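Methyl-CpG-binding domain protein 3 (Homo sapiens, PDB 6CCG) binds methylated CpG sites in DNA through its methyl-CpG-binding domain. Local coordinates at residues Arg53-Gly56 with Gly57-Leu61. Sequence-based numbering, arbitrary orientation.
Sequences RYLG and GSMDL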
ATOM      1  N   ARG A  53      -6.637  10.207  -3.547  1.00 38.41           N
ATOM      2  CA  ARG A  53      -6.957  11.583  -3.037  1.00 42.70           C
ATOM      3  C   ARG A  53      -5.710  12.377  -2.527  1.00 44.26           C
ATOM      4  O   ARG A  53      -5.723  13.597  -2.526  1.00 46.70           O
ATOM      5  CB  ARG A  53      -8.044  11.489  -1.942  1.00 43.18           C
ATOM      6  CG  ARG A  53      -9.418  11.083  -2.497  1.00 43.42           C
ATOM      7  CD  ARG A  53     -10.533  11.374  -1.520  1.00 45.40           C
ATOM      8  NE  ARG A  53     -10.569  10.418  -0.431  1.00 46.95           N
ATOM      9  CZ  ARG A  53     -11.123   9.197  -0.501  1.00 45.98           C
ATOM     10  NH1 ARG A  53     -11.112   8.403   0.577  1.00 47.64           N
ATOM     11  NH2 ARG A  53     -11.690   8.752  -1.645  1.00 46.62           N
ATOM     12  N   TYR A  54      -4.649  11.675  -2.116  1.00 44.45           N
ATOM     13  CA  TYR A  54      -3.371  12.320  -1.680  1.00 46.70           C
ATOM     14  C   TYR A  54      -2.336  12.437  -2.810  1.00 48.83           C
ATOM     15  O   TYR A  54      -1.734  13.507  -3.000  1.00 48.92           O
ATOM     16  CB  TYR A  54      -2.783  11.595  -0.439  1.00 45.10           C
ATOM     17  CG  TYR A  54      -3.620  11.871   0.766  1.00 46.07           C
ATOM     18  CD1 TYR A  54      -4.893  11.310   0.884  1.00 47.54           C
ATOM     19  CD2 TYR A  54      -3.190  12.766   1.776  1.00 47.86           C
ATOM     20  CE1 TYR A  54      -5.723  11.604   1.981  1.00 49.15           C
ATOM     21  CE2 TYR A  54      -4.000  13.064   2.868  1.00 50.18           C
ATOM     22  CZ  TYR A  54      -5.277  12.463   2.968  1.00 51.36           C
ATOM     23  OH  TYR A  54      -6.126  12.718   4.038  1.00 56.32           O
ATOM     24  N   LEU A  55      -2.169  11.367  -3.578  1.00 47.71           N
ATOM     25  CA  LEU A  55      -1.113  11.305  -4.600  1.00 48.96           C
ATOM     26  C   LEU A  55      -1.565  11.475  -6.039  1.00 50.64           C
ATOM     27  O   LEU A  55      -0.722  11.736  -6.912  1.00 55.13           O
ATOM     28  CB  LEU A  55      -0.389   9.955  -4.466  1.00 47.34           C
ATOM     29  CG  LEU A  55       0.528   9.813  -3.273  1.00 46.06           C
ATOM     30  CD1 LEU A  55       1.119   8.415  -3.274  1.00 43.59           C
ATOM     31  CD2 LEU A  55       1.641  10.883  -3.310  1.00 47.76           C
ATOM     32  N   GLY A  56      -2.878  11.344  -6.298  1.00 52.09           N
ATOM     33  CA  GLY A  56      -3.443  11.421  -7.654  1.00 54.49           C
ATOM     34  C   GLY A  56      -2.995  12.633  -8.453  1.00 59.72           C
ATOM     35  O   GLY A  56      -2.771  12.528  -9.655  1.00 60.65           O
ATOM     36  N   GLY A  57      -2.860  13.784  -7.781  1.00 64.24           N
ATOM     37  CA  GLY A  57      -2.319  15.004  -8.412  1.00 69.77           C
ATOM     38  C   GLY A  57      -0.820  14.886  -8.616  1.00 71.48           C
ATOM     39  O   GLY A  57      -0.345  14.878  -9.753  1.00 75.66           O
ATOM     40  N   SER A  58      -0.089  14.764  -7.494  1.00 71.51           N
ATOM     41  CA  SER A  58       1.385  14.556  -7.461  1.00 71.16           C
ATOM     42  C   SER A  58       1.941  13.620  -8.543  1.00 70.31           C
ATOM     43  O   SER A  58       3.046  13.848  -9.041  1.00 68.92           O
ATOM     44  CB  SER A  58       1.813  13.966  -6.097  1.00 70.98           C
ATOM     45  OG  SER A  58       1.453  14.804  -5.019  1.00 74.89           O
ATOM     46  N   MET A  59       1.199  12.546  -8.866  1.00 65.63           N
ATOM     47  CA  MET A  59       1.692  11.519  -9.783  1.00 62.42           C
ATOM     48  C   MET A  59       0.592  10.705 -10.434  1.00 59.77           C
ATOM     49  O   MET A  59      -0.544  10.657  -9.951  1.00 62.33           O
ATOM     50  CB  MET A  59       2.584  10.564  -9.013  1.00 60.10           C
ATOM     51  CG  MET A  59       1.853   9.854  -7.874  1.00 56.32           C
ATOM     52  SD  MET A  59       2.920   8.759  -6.995  1.00 54.95           S
ATOM     53  CE  MET A  59       3.110   7.399  -8.143  1.00 54.36           C
ATOM     54  N   ASP A  60       0.982   9.998 -11.486  1.00 58.80           N
ATOM     55  CA  ASP A  60       0.108   9.100 -12.233  1.00 58.08           C
ATOM     56  C   ASP A  60      -0.087   7.774 -11.460  1.00 54.78           C
ATOM     57  O   ASP A  60       0.841   6.983 -11.346  1.00 53.65           O
ATOM     58  CB  ASP A  60       0.758   8.829 -13.599  1.00 60.60           C
ATOM     59  CG  ASP A  60      -0.140   8.075 -14.569  1.00 60.73           C
ATOM     60  OD1 ASP A  60      -1.286   7.724 -14.228  1.00 59.33           O
ATOM     61  OD2 ASP A  60       0.329   7.855 -15.708  1.00 63.35           O
ATOM     62  N   LEU A  61      -1.290   7.552 -10.940  1.00 54.28           N
ATOM     63  CA  LEU A  61      -1.651   6.258 -10.298  1.00 51.67           C
ATOM     64  C   LEU A  61      -2.539   5.361 -11.155  1.00 51.77           C
ATOM     65  O   LEU A  61      -3.021   4.336 -10.661  1.00 53.14           O
ATOM     66  CB  LEU A  61      -2.333   6.484  -8.941  1.00 50.61           C
ATOM     67  CG  LEU A  61      -1.501   7.068  -7.819  1.00 51.31           C
ATOM     68  CD1 LEU A  61      -2.366   7.213  -6.594  1.00 52.45           C
ATOM     69  CD2 LEU A  61      -0.283   6.224  -7.493  1.00 50.73           C
TER
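Leu55 meets Ser58, Met59 and Leu61 where the chain leaves its helix through an alpha-turn. One backbone hydrogen bond closes that turn: Met59 N donates to Leu55 O over 2.9 Å, with the donor almost in line with the carbonyl (C=O...N 176°). The N-H itself is less well aimed, at 144°.

Leu55 supplies the apolar centre. Its CB lies 4.0 Å from Leu61 CD1 and 4.1 Å from Met59 CG, while of its two methyls CD1 is 4.1 Å from Met59 SD and CD2 is 4.2 Å from Ser58 CB. A branched, purely apolar side chain suits this buried place because each fork meets a different partner. Met59 lies across Leu55 at a slant. With chi1 at 61°, its CG sits between its own backbone N and carbonyl carbon, which brings it 3.3 Å from Leu55 O; the unbranched chain, extended about chi2, then turns about the CG-SD bond, which swings CE aside. Gly56 and Gly57 carry the chain round the turn with helical backbone angles and bring no side chain to the contact, and the small Ser58 fits beside Leu55 at the exposed surface.

Leu55 also packs on Leu13 and Trp17, and Met59 on Pro14. The turn thus joins the end of helix 48-55 to the loop between strands 6-9 and 18-23, while Leu61 O, hydrogen-bonded to Lys48 NZ, ties the segment leading to strand 64-65 back to the helix start.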